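PDB 6YUB: adenylyltransferase and sulfurtransferase uba4 from Chaetomium thermophilum, which probably activates a ubiquitin-like sulfur carrier by adenylylation and passes sulfur to it, serving tRNA wobble-uridine thiolation and molybdenum cofactor synthesis. Local coordinates for residues L140-C145 and P183-C188; G149-S154 and C169-Q174; S161-V166 and P249-Y254. All blocks are in the same frame, centred on the assembly; numbering follows the deposited sequence.

Overall arrangement
All three contacts lie in the ThiF-type, Rossmann-like adenylyltransferase part of the longer protein. Contact 1 sits beside the mixed sheet, on helix 135-148 and the four-cysteine zinc site, while contacts 2 and 3 reach its strands: strand 152-158 starts within contact 2, and its antiparallel neighbour, 161-167, pairs with 250-255 in contact 3. Centres of contacts 1 and 2 are about 8 Å apart, 2 and 3 about 17 Å, 1 and 3 about 15 Å. In sequence, both segments of contact 2 fall between those of contact 1, whereas contact 3 alternates with each. Probable hydrogen bonds join contacts 1 and 2 (C145 O to K150 N, 2.9 Å) and contacts 2 and 3 (S154 O to I165 N, 3.0 Å).

Contact 1. Residues L140-C145 and P183-C188. With ZN (zinc ion), chain E.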
ATOM      1  N   LEU B 140     -23.837  10.034   1.392  1.00 37.43           N
ATOM      2  CA  LEU B 140     -24.679  10.197   2.571  1.00 30.43           C
ATOM      3  C   LEU B 140     -23.839  10.488   3.806  1.00 27.55           C
ATOM      4  O   LEU B 140     -24.150  11.393   4.589  1.00 28.44           O
ATOM      5  CB  LEU B 140     -25.529   8.944   2.783  1.00 30.22           C
ATOM      6  CG  LEU B 140     -26.300   8.877   4.100  1.00 33.41           C
ATOM      7  CD1 LEU B 140     -27.230  10.085   4.230  1.00 38.31           C
ATOM      8  CD2 LEU B 140     -27.086   7.572   4.206  1.00 35.49           C
ATOM      9  N   ILE B 141     -22.771   9.717   4.008  1.00 31.18           N
ATOM     10  CA  ILE B 141     -21.940   9.903   5.194  1.00 29.01           C
ATOM     11  C   ILE B 141     -21.259  11.266   5.159  1.00 28.07           C
ATOM     12  O   ILE B 141     -21.242  11.994   6.158  1.00 32.24           O
ATOM     13  CB  ILE B 141     -20.925   8.749   5.312  1.00 31.23           C
ATOM     14  CG1 ILE B 141     -21.659   7.433   5.586  1.00 31.03           C
ATOM     15  CG2 ILE B 141     -19.922   9.027   6.417  1.00 32.99           C
ATOM     16  CD1 ILE B 141     -20.840   6.189   5.265  1.00 35.67           C
ATOM     17  N   SER B 142     -20.706  11.645   4.007  1.00 27.12           N
ATOM     18  CA  SER B 142     -20.114  12.973   3.879  1.00 29.90           C
ATOM     19  C   SER B 142     -21.116  14.060   4.253  1.00 31.95           C
ATOM     20  O   SER B 142     -20.829  14.935   5.081  1.00 28.41           O
ATOM     21  CB  SER B 142     -19.601  13.179   2.455  1.00 32.35           C
ATOM     22  OG  SER B 142     -18.743  14.301   2.377  1.00 31.26           O
ATOM     23  N   ASP B 143     -22.308  14.016   3.654  1.00 32.60           N
ATOM     24  CA  ASP B 143     -23.330  15.011   3.959  1.00 30.60           C
ATOM     25  C   ASP B 143     -23.585  15.101   5.459  1.00 33.24           C
ATOM     26  O   ASP B 143     -23.540  16.190   6.045  1.00 32.51           O
ATOM     27  CB  ASP B 143     -24.615  14.675   3.202  1.00 31.99           C
ATOM     28  CG  ASP B 143     -24.476  14.879   1.702  1.00 40.80           C
ATOM     29  OD1 ASP B 143     -23.439  15.437   1.272  1.00 40.88           O
ATOM     30  OD2 ASP B 143     -25.394  14.484   0.954  1.00 42.46           O
ATOM     31  N   VAL B 144     -23.829  13.956   6.106  1.00 28.31           N
ATOM     32  CA  VAL B 144     -24.157  13.958   7.527  1.00 27.46           C
ATOM     33  C   VAL B 144     -22.980  14.466   8.352  1.00 28.93           C
ATOM     34  O   VAL B 144     -23.160  15.211   9.324  1.00 30.08           O
ATOM     35  CB  VAL B 144     -24.593  12.546   7.965  1.00 33.79           C
ATOM     36  CG1 VAL B 144     -24.732  12.468   9.477  1.00 31.07           C
ATOM     37  CG2 VAL B 144     -25.896  12.162   7.282  1.00 27.19           C
ATOM     38  N   CYS B 145     -21.759  14.073   7.987  1.00 31.60           N
ATOM     39  CA  CYS B 145     -20.586  14.573   8.695  1.00 34.09           C
ATOM     40  C   CYS B 145     -20.486  16.090   8.595  1.00 33.25           C
ATOM     41  O   CYS B 145     -20.147  16.766   9.574  1.00 30.67           O
ATOM     42  CB  CYS B 145     -19.324  13.912   8.143  1.00 35.21           C
ATOM     43  SG  CYS B 145     -19.134  12.202   8.690  1.00 36.39           S
ATOM     44  N   PRO B 183     -12.443  20.397   2.578  1.00 35.93           N
ATOM     45  CA  PRO B 183     -13.537  20.014   1.682  1.00 33.65           C
ATOM     46  C   PRO B 183     -14.373  18.879   2.248  1.00 34.20           C
ATOM     47  O   PRO B 183     -13.979  18.174   3.180  1.00 32.75           O
ATOM     48  CB  PRO B 183     -12.804  19.563   0.413  1.00 36.46           C
ATOM     49  CG  PRO B 183     -11.515  18.999   0.931  1.00 36.41           C
ATOM     50  CD  PRO B 183     -11.149  19.833   2.150  1.00 35.67           C
ATOM     51  N   CYS B 184     -15.560  18.720   1.660  1.00 34.75           N
ATOM     52  CA  CYS B 184     -16.369  17.530   1.864  1.00 41.97           C
ATOM     53  C   CYS B 184     -16.209  16.622   0.641  1.00 43.27           C
ATOM     54  O   CYS B 184     -15.503  16.951  -0.320  1.00 38.77           O
ATOM     55  CB  CYS B 184     -17.831  17.903   2.102  1.00 38.41           C
ATOM     56  SG  CYS B 184     -18.828  17.913   0.622  0.99 36.18           S
ATOM     57  N   TYR B 185     -16.876  15.465   0.671  1.00 39.33           N
ATOM     58  CA  TYR B 185     -16.722  14.512  -0.425  1.00 43.13           C
ATOM     59  C   TYR B 185     -17.279  15.065  -1.734  1.00 43.36           C
ATOM     60  O   TYR B 185     -16.767  14.734  -2.811  1.00 40.87           O
ATOM     61  CB  TYR B 185     -17.397  13.184  -0.070  1.00 40.87           C
ATOM     62  CG  TYR B 185     -17.043  12.043  -1.002  1.00 41.90           C
ATOM     63  CD1 TYR B 185     -15.848  11.348  -0.861  1.00 47.46           C
ATOM     64  CD2 TYR B 185     -17.907  11.655  -2.016  1.00 42.95           C
ATOM     65  CE1 TYR B 185     -15.520  10.301  -1.712  1.00 45.98           C
ATOM     66  CE2 TYR B 185     -17.590  10.613  -2.871  1.00 41.88           C
ATOM     67  CZ  TYR B 185     -16.396   9.941  -2.715  1.00 47.24           C
ATOM     68  OH  TYR B 185     -16.078   8.905  -3.564  1.00 48.11           O
ATOM     69  N   ARG B 186     -18.321  15.898  -1.671  1.00 36.42           N
ATOM     70  CA  ARG B 186     -18.847  16.505  -2.888  1.00 41.84           C
ATOM     71  C   ARG B 186     -17.882  17.548  -3.441  1.00 47.53           C
ATOM     72  O   ARG B 186     -17.730  17.676  -4.661  1.00 45.73           O
ATOM     73  CB  ARG B 186     -20.211  17.136  -2.619  1.00 40.78           C
ATOM     74  CG  ARG B 186     -21.344  16.137  -2.452  1.00 40.93           C
ATOM     75  CD  ARG B 186     -22.638  16.847  -2.090  1.00 36.97           C
ATOM     76  NE  ARG B 186     -23.676  15.914  -1.665  1.00 39.79           N
ATOM     77  CZ  ARG B 186     -24.529  15.308  -2.486  1.00 40.96           C
ATOM     78  NH1 ARG B 186     -24.479  15.531  -3.793  1.00 43.63           N
ATOM     79  NH2 ARG B 186     -25.434  14.477  -1.995  1.00 42.43           N
ATOM     80  N   CYS B 187     -17.224  18.308  -2.559  1.00 48.09           N
ATOM     81  CA  CYS B 187     -16.225  19.269  -3.006  1.00 52.30           C
ATOM     82  C   CYS B 187     -15.189  18.617  -3.913  1.00 60.85           C
ATOM     83  O   CYS B 187     -14.658  19.267  -4.821  1.00 64.28           O
ATOM     84  CB  CYS B 187     -15.519  19.905  -1.806  1.00 49.70           C
ATOM     85  SG  CYS B 187     -16.514  21.018  -0.804  1.00 46.95           S
ATOM     86  N   CYS B 188     -14.892  17.338  -3.683  1.00 53.16           N
ATOM     87  CA  CYS B 188     -13.848  16.644  -4.422  1.00 57.24           C
ATOM     88  C   CYS B 188     -14.380  15.905  -5.644  1.00 61.80           C
ATOM     89  O   CYS B 188     -13.702  15.857  -6.677  1.00 61.49           O
ATOM     90  CB  CYS B 188     -13.131  15.644  -3.506  1.00 57.83           C
ATOM     91  SG  CYS B 188     -12.452  16.338  -1.985  1.00 53.90           S
TER
HETATM   92 ZN    ZN E 401     -18.495  20.090  -0.054  1.00 38.87          ZN
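R186 reaches from the zinc-binding turn to D143 on helix 135-148. Its CB does not point at that helix, but the end of the chain comes nearer: CG stands anti to the carbonyl carbon (chi1 -74°), and the extended chain from CG to NE carries CD to 3.7 Å from D143 OD1. NE then donates to D143 OD1 (3.0 Å), and NH2 donates to D143 OD2 at 2.9 Å, completing a salt bridge. The grip is side-on and bidentate: both oxygens use syn lone pairs, and the carboxylate and guanidinium planes are 14° apart. D143 OD2 is also hydrogen-bonded to Y300. An alanine in place of R186 would probably leave the D143 carboxylate without its cationic mate and the turn held here mainly by the S142 bond.

That second link is S142 OG, which accepts from Y185 N at 2.8 Å with an N-H...O angle of 156°. Just before this helical turn, C184 is the N-cap: in the conformer described, its SG accepts from C187 N, and C187 SG from C184 N, forming a capping box. Both sulfurs bind zinc at 2.3 Å from SG, with C279 and C282 completing the four-cysteine, probably structural, site. The N-H donors probably stabilise the sulfur charge. Separately, S142 and D143 join the turn to helix 135-148 by one neutral bond and one salt bridge.

Contact 2. Residues G149-S154 and C169-Q174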
ATOM      1  N   GLY B 149     -20.836  18.260  11.902  1.00 33.40           N
ATOM      2  CA  GLY B 149     -19.505  18.707  12.265  1.00 32.20           C
ATOM      3  C   GLY B 149     -18.570  17.597  12.703  1.00 33.82           C
ATOM      4  O   GLY B 149     -18.045  17.632  13.819  1.00 35.82           O
ATOM      5  N   LYS B 150     -18.342  16.618  11.829  1.00 31.62           N
ATOM      6  CA  LYS B 150     -17.495  15.483  12.145  1.00 38.32           C
ATOM      7  C   LYS B 150     -16.365  15.359  11.131  1.00 34.97           C
ATOM      8  O   LYS B 150     -16.582  15.594   9.938  1.00 34.97           O
ATOM      9  CB  LYS B 150     -18.305  14.170  12.149  1.00 39.66           C
ATOM     10  CG  LYS B 150     -19.539  14.195  13.027  1.00 40.51           C
ATOM     11  CD  LYS B 150     -19.189  13.957  14.486  1.00 45.37           C
ATOM     12  CE  LYS B 150     -20.329  14.392  15.397  1.00 47.06           C
ATOM     13  NZ  LYS B 150     -20.332  13.669  16.694  1.00 40.67           N
ATOM     14  N   PRO B 151     -15.157  15.003  11.568  1.00 35.97           N
ATOM     15  CA  PRO B 151     -14.106  14.644  10.609  1.00 33.06           C
ATOM     16  C   PRO B 151     -14.341  13.247  10.058  1.00 34.64           C
ATOM     17  O   PRO B 151     -14.721  12.324  10.787  1.00 33.40           O
ATOM     18  CB  PRO B 151     -12.821  14.712  11.447  1.00 32.84           C
ATOM     19  CG  PRO B 151     -13.270  14.352  12.825  1.00 37.82           C
ATOM     20  CD  PRO B 151     -14.689  14.896  12.968  1.00 42.10           C
ATOM     21  N   LEU B 152     -14.100  13.095   8.760  1.00 26.76           N
ATOM     22  CA  LEU B 152     -14.406  11.864   8.046  1.00 30.04           C
ATOM     23  C   LEU B 152     -13.153  11.308   7.389  1.00 28.69           C
ATOM     24  O   LEU B 152     -12.459  12.020   6.654  1.00 29.61           O
ATOM     25  CB  LEU B 152     -15.489  12.110   6.987  1.00 28.40           C
ATOM     26  CG  LEU B 152     -15.764  10.992   5.984  1.00 29.29           C
ATOM     27  CD1 LEU B 152     -16.252   9.735   6.692  1.00 30.98           C
ATOM     28  CD2 LEU B 152     -16.782  11.453   4.947  1.00 31.53           C
ATOM     29  N   VAL B 153     -12.865  10.038   7.658  1.00 25.57           N
ATOM     30  CA  VAL B 153     -11.816   9.302   6.958  1.00 26.08           C
ATOM     31  C   VAL B 153     -12.517   8.290   6.060  1.00 28.31           C
ATOM     32  O   VAL B 153     -13.108   7.318   6.545  1.00 33.69           O
ATOM     33  CB  VAL B 153     -10.849   8.618   7.930  1.00 33.90           C
ATOM     34  CG1 VAL B 153      -9.687   7.987   7.175  1.00 34.79           C
ATOM     35  CG2 VAL B 153     -10.341   9.618   8.968  1.00 34.02           C
ATOM     36  N   SER B 154     -12.464   8.516   4.752  1.00 31.06           N
ATOM     37  CA  SER B 154     -13.192   7.706   3.786  1.00 37.94           C
ATOM     38  C   SER B 154     -12.225   6.988   2.854  1.00 40.45           C
ATOM     39  O   SER B 154     -11.256   7.581   2.368  1.00 42.83           O
ATOM     40  CB  SER B 154     -14.161   8.580   2.972  1.00 35.36           C
ATOM     41  OG  SER B 154     -14.605   7.902   1.810  1.00 41.89           O
ATOM     42  N   CYS B 169     -11.866  18.020   8.117  1.00 35.01           N
ATOM     43  CA  CYS B 169     -11.005  17.951   9.294  1.00 35.68           C
ATOM     44  C   CYS B 169      -9.989  19.077   9.214  1.00 29.91           C
ATOM     45  O   CYS B 169      -9.205  19.129   8.247  1.00 32.98           O
ATOM     46  CB  CYS B 169     -10.306  16.590   9.374  1.00 33.32           C
ATOM     47  SG  CYS B 169      -9.405  16.315  10.916  1.00 35.81           S
ATOM     48  N   PRO B 170      -9.971  20.019  10.180  1.00 28.59           N
ATOM     49  CA  PRO B 170     -10.951  20.127  11.278  1.00 31.16           C
ATOM     50  C   PRO B 170     -12.315  20.567  10.753  1.00 28.33           C
ATOM     51  O   PRO B 170     -12.366  21.363   9.819  1.00 31.34           O
ATOM     52  CB  PRO B 170     -10.332  21.174  12.205  1.00 34.37           C
ATOM     53  CG  PRO B 170      -9.467  22.010  11.314  1.00 33.39           C
ATOM     54  CD  PRO B 170      -8.935  21.068  10.258  1.00 31.33           C
ATOM     55  N   PRO B 171     -13.398  20.055  11.340  1.00 36.71           N
ATOM     56  CA  PRO B 171     -14.733  20.366  10.805  1.00 41.16           C
ATOM     57  C   PRO B 171     -15.039  21.855  10.832  1.00 40.90           C
ATOM     58  O   PRO B 171     -14.640  22.574  11.750  1.00 45.38           O
ATOM     59  CB  PRO B 171     -15.677  19.574  11.722  1.00 39.79           C
ATOM     60  CG  PRO B 171     -14.892  19.345  12.974  1.00 41.38           C
ATOM     61  CD  PRO B 171     -13.466  19.189  12.534  1.00 36.39           C
ATOM     62  N   THR B 172     -15.763  22.305   9.807  1.00 43.63           N
ATOM     63  CA  THR B 172     -16.201  23.696   9.689  1.00 39.33           C
ATOM     64  C   THR B 172     -17.706  23.713   9.432  1.00 37.04           C
ATOM     65  O   THR B 172     -18.188  22.963   8.553  1.00 38.13           O
ATOM     66  CB  THR B 172     -15.477  24.417   8.555  1.00 41.57           C
ATOM     67  OG1 THR B 172     -14.062  24.308   8.740  1.00 48.71           O
ATOM     68  CG2 THR B 172     -15.875  25.889   8.520  1.00 40.04           C
ATOM     69  N   PRO B 173     -18.476  24.547  10.128  1.00 31.96           N
ATOM     70  CA  PRO B 173     -19.931  24.554   9.925  1.00 32.80           C
ATOM     71  C   PRO B 173     -20.321  24.767   8.466  1.00 38.20           C
ATOM     72  O   PRO B 173     -19.628  25.446   7.701  1.00 36.03           O
ATOM     73  CB  PRO B 173     -20.408  25.718  10.806  1.00 36.43           C
ATOM     74  CG  PRO B 173     -19.374  25.826  11.875  1.00 37.22           C
ATOM     75  CD  PRO B 173     -18.062  25.443  11.227  1.00 33.08           C
ATOM     76  N   GLN B 174     -21.453  24.175   8.100  1.00 39.28           N
ATOM     77  CA  GLN B 174     -22.002  24.316   6.758  1.00 38.06           C
ATOM     78  C   GLN B 174     -22.207  25.785   6.407  1.00 41.54           C
ATOM     79  O   GLN B 174     -22.710  26.568   7.217  1.00 42.86           O
ATOM     80  CB  GLN B 174     -23.331  23.558   6.681  1.00 39.95           C
ATOM     81  CG  GLN B 174     -23.988  23.507   5.318  1.00 38.27           C
ATOM     82  CD  GLN B 174     -25.418  22.985   5.396  1.00 44.17           C
ATOM     83  OE1 GLN B 174     -26.101  23.166   6.405  1.00 42.73           O
ATOM     84  NE2 GLN B 174     -25.871  22.326   4.334  1.00 41.18           N
TER
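The connection from helix 135-148 into strand 152-158, a helix-to-strand step of the Rossmann-like ThiF fold, is met here by the proline-rich loop 169-174: P171 lies against G149, and C169 against P151. G149 ends the helix in a Schellman motif, its positive phi (62°) marking the departure from helical geometry and two bonds running back into the last turn. That phi is one glycine adopts readily.

P171 brings its ring onto the backbone of this turn. Its CB comes within 3.6 Å of G149 C, and its CG is 3.7 Å from G149 O, so two neighbouring ring carbons rest on one carbonyl group. The same CB is 4.0 Å from K150 N, which places the ring beside the peptide joining G149 to K150. This is van der Waals contact with a backbone.

The peptide between C169 and P170 is cis, and P170 points away from 149-154 and packs on V240. P171 is turned toward 149-154, while C169 touches P151 from the side. Polar ties come from N168, just ahead of the loop: its side chain accepts from T172 N and donates to K150 O, bridging the two segments from outside them. Around the other end, H231 touches both P151 and C169, and I225 of helix 208-228 also covers C169.

At that end the contact is wholly apolar apart from the sulfur. With chi1 at -172°, C169 SG stands anti to its backbone N, and P151 CB lies 3.8 Å from C169 CB and equally far from C169 SG.

Contact 3. Residues S161-V166 and P249-Y254; sequences SGQLIV and PTLLIY
Two neighbouring strands of the mixed ThiF sheet, 161-167 and 250-255, run antiparallel here, with their segment axes 4.7 Å apart and 163° between directions. Side chains alternate between the faces: Q163 and I253 share one, while L164, L252 and Y254 share the other. Q163 with I253 is a non-hydrogen-bonded pair, and both side chains set off with CG or CG1 anti to the carbonyl carbon (chi1 -58° in each), bringing Q163 CG alongside I253 CG1 at 4.2 Å. On the opposite face, L164 and L252 meet at their roots, CB to CB at 4.4 Å. M214, A217 and Q218 of helix 208-228 touch L164, and F267 stacks on the Y254 ring. A neighbouring protein chain also packs on this face, with an apolar side chain against L164 and an aromatic one against L252.

The hydrogen-bonded pairs G162-Y254 and L164-L252 each have two backbone bonds; L252 N reaches L164 O at 3.0 Å. Past them the strands part, the CA spacing of V166 and P249 reaching 6.4 Å. I165 and L251 pack where the ladder ends, L251 CD1 lying 4.2 Å from I165 CB. P249 sets its ring CB against V166 O at 3.3 Å. Where no direct bond joins V166 N to T250 O, a water links the strands, accepting from V166 N and donating to T250 O, 2.8 Å from each.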
ATOM      1  N   SER B 161      -7.801  -0.471  -7.953  1.00 47.73           N
ATOM      2  CA  SER B 161      -7.101   0.453  -7.081  1.00 45.39           C
ATOM      3  C   SER B 161      -7.903   0.688  -5.810  1.00 39.68           C
ATOM      4  O   SER B 161      -9.056   0.270  -5.685  1.00 45.60           O
ATOM      5  CB  SER B 161      -6.847   1.797  -7.782  1.00 49.57           C
ATOM      6  OG  SER B 161      -7.973   2.651  -7.650  1.00 49.69           O
ATOM      7  N   GLY B 162      -7.266   1.370  -4.858  1.00 36.27           N
ATOM      8  CA  GLY B 162      -7.941   1.834  -3.670  1.00 37.05           C
ATOM      9  C   GLY B 162      -7.697   3.318  -3.480  1.00 35.59           C
ATOM     10  O   GLY B 162      -6.806   3.907  -4.090  1.00 40.07           O
ATOM     11  N   GLN B 163      -8.507   3.920  -2.613  1.00 31.52           N
ATOM     12  CA  GLN B 163      -8.446   5.357  -2.391  1.00 34.79           C
ATOM     13  C   GLN B 163      -8.646   5.667  -0.917  1.00 35.05           C
ATOM     14  O   GLN B 163      -9.269   4.900  -0.185  1.00 38.70           O
ATOM     15  CB  GLN B 163      -9.506   6.096  -3.220  1.00 41.86           C
ATOM     16  CG  GLN B 163      -9.400   5.852  -4.714  1.00 51.03           C
ATOM     17  CD  GLN B 163     -10.364   6.706  -5.514  1.00 52.22           C
ATOM     18  OE1 GLN B 163     -10.269   6.789  -6.739  1.00 55.22           O
ATOM     19  NE2 GLN B 163     -11.302   7.341  -4.824  1.00 51.61           N
ATOM     20  N   LEU B 164      -8.115   6.812  -0.494  1.00 39.08           N
ATOM     21  CA  LEU B 164      -8.259   7.270   0.880  1.00 43.03           C
ATOM     22  C   LEU B 164      -8.148   8.784   0.914  1.00 34.60           C
ATOM     23  O   LEU B 164      -7.342   9.370   0.186  1.00 38.73           O
ATOM     24  CB  LEU B 164      -7.196   6.643   1.789  1.00 47.25           C
ATOM     25  CG  LEU B 164      -7.129   7.170   3.222  1.00 52.93           C
ATOM     26  CD1 LEU B 164      -7.064   6.013   4.206  1.00 54.22           C
ATOM     27  CD2 LEU B 164      -5.922   8.071   3.389  1.00 55.68           C
ATOM     28  N   ILE B 165      -8.965   9.414   1.755  1.00 37.73           N
ATOM     29  CA  ILE B 165      -8.934  10.864   1.896  1.00 39.67           C
ATOM     30  C   ILE B 165      -9.554  11.238   3.234  1.00 30.33           C
ATOM     31  O   ILE B 165     -10.526  10.623   3.679  1.00 37.45           O
ATOM     32  CB  ILE B 165      -9.660  11.559   0.719  1.00 42.63           C
ATOM     33  CG1 ILE B 165      -9.463  13.073   0.801  1.00 42.38           C
ATOM     34  CG2 ILE B 165     -11.145  11.212   0.725  1.00 38.96           C
ATOM     35  CD1 ILE B 165      -9.678  13.781  -0.517  1.00 45.48           C
ATOM     36  N   VAL B 166      -8.985  12.260   3.866  1.00 35.02           N
ATOM     37  CA  VAL B 166      -9.509  12.837   5.099  1.00 28.50           C
ATOM     38  C   VAL B 166     -10.296  14.089   4.736  1.00 33.08           C
ATOM     39  O   VAL B 166      -9.787  14.974   4.023  1.00 28.21           O
ATOM     40  CB  VAL B 166      -8.380  13.161   6.089  1.00 34.74           C
ATOM     41  CG1 VAL B 166      -8.940  13.726   7.388  1.00 34.33           C
ATOM     42  CG2 VAL B 166      -7.546  11.920   6.361  1.00 33.93           C
ATOM     43  N   PRO B 249      -6.538  18.530   1.573  1.00 49.96           N
ATOM     44  CA  PRO B 249      -6.049  17.174   1.842  1.00 45.81           C
ATOM     45  C   PRO B 249      -5.561  16.488   0.573  1.00 40.78           C
ATOM     46  O   PRO B 249      -5.796  16.934  -0.549  1.00 41.62           O
ATOM     47  CB  PRO B 249      -7.281  16.463   2.419  1.00 45.99           C
ATOM     48  CG  PRO B 249      -8.444  17.150   1.737  1.00 47.11           C
ATOM     49  CD  PRO B 249      -8.016  18.595   1.531  1.00 51.13           C
ATOM     50  N   THR B 250      -4.872  15.372   0.781  1.00 36.39           N
ATOM     51  CA  THR B 250      -4.353  14.552  -0.301  1.00 30.71           C
ATOM     52  C   THR B 250      -5.316  13.412  -0.594  1.00 34.43           C
ATOM     53  O   THR B 250      -5.846  12.781   0.326  1.00 36.35           O
ATOM     54  CB  THR B 250      -2.977  13.987   0.061  1.00 32.95           C
ATOM     55  OG1 THR B 250      -2.039  15.060   0.220  1.00 40.63           O
ATOM     56  CG2 THR B 250      -2.482  13.034  -1.014  1.00 35.86           C
ATOM     57  N   LEU B 251      -5.542  13.153  -1.877  1.00 34.49           N
ATOM     58  CA  LEU B 251      -6.273  11.966  -2.311  1.00 34.57           C
ATOM     59  C   LEU B 251      -5.251  10.878  -2.625  1.00 35.50           C
ATOM     60  O   LEU B 251      -4.538  10.960  -3.630  1.00 38.30           O
ATOM     61  CB  LEU B 251      -7.142  12.265  -3.528  1.00 34.25           C
ATOM     62  CG  LEU B 251      -7.803  11.040  -4.162  1.00 35.48           C
ATOM     63  CD1 LEU B 251      -8.721  10.331  -3.165  1.00 33.04           C
ATOM     64  CD2 LEU B 251      -8.572  11.427  -5.416  1.00 35.82           C
ATOM     65  N   LEU B 252      -5.170   9.869  -1.763  1.00 42.21           N
ATOM     66  CA  LEU B 252      -4.243   8.763  -1.963  1.00 41.81           C
ATOM     67  C   LEU B 252      -4.889   7.729  -2.875  1.00 45.02           C
ATOM     68  O   LEU B 252      -6.022   7.297  -2.629  1.00 46.88           O
ATOM     69  CB  LEU B 252      -3.858   8.127  -0.629  1.00 40.72           C
ATOM     70  CG  LEU B 252      -2.766   7.056  -0.704  1.00 42.22           C
ATOM     71  CD1 LEU B 252      -1.434   7.680  -1.086  1.00 43.34           C
ATOM     72  CD2 LEU B 252      -2.652   6.303   0.610  1.00 42.37           C
ATOM     73  N   ILE B 253      -4.171   7.334  -3.923  1.00 41.85           N
ATOM     74  CA  ILE B 253      -4.642   6.331  -4.871  1.00 38.16           C
ATOM     75  C   ILE B 253      -3.558   5.272  -5.001  1.00 44.96           C
ATOM     76  O   ILE B 253      -2.441   5.574  -5.440  1.00 49.09           O
ATOM     77  CB  ILE B 253      -4.974   6.937  -6.245  1.00 45.19           C
ATOM     78  CG1 ILE B 253      -6.031   8.036  -6.096  1.00 39.70           C
ATOM     79  CG2 ILE B 253      -5.450   5.851  -7.206  1.00 44.39           C
ATOM     80  CD1 ILE B 253      -6.448   8.678  -7.399  1.00 47.30           C
ATOM     81  N   TYR B 254      -3.882   4.040  -4.624  1.00 47.21           N
ATOM     82  CA  TYR B 254      -2.966   2.915  -4.749  1.00 42.78           C
ATOM     83  C   TYR B 254      -3.465   1.993  -5.853  1.00 43.36           C
ATOM     84  O   TYR B 254      -4.557   1.428  -5.746  1.00 44.50           O
ATOM     85  CB  TYR B 254      -2.841   2.155  -3.431  1.00 43.85           C
ATOM     86  CG  TYR B 254      -2.013   0.896  -3.557  1.00 44.95           C
ATOM     87  CD1 TYR B 254      -0.755   0.931  -4.148  1.00 48.61           C
ATOM     88  CD2 TYR B 254      -2.488  -0.321  -3.095  1.00 44.61           C
ATOM     89  CE1 TYR B 254       0.004  -0.212  -4.276  1.00 52.57           C
ATOM     90  CE2 TYR B 254      -1.733  -1.473  -3.216  1.00 48.84           C
ATOM     91  CZ  TYR B 254      -0.490  -1.413  -3.804  1.00 48.38           C
ATOM     92  OH  TYR B 254       0.267  -2.550  -3.933  1.00 54.04           O
TER
HETATM   93  O   HOH W   1      -6.322  12.773   3.064  1.00 33.24           O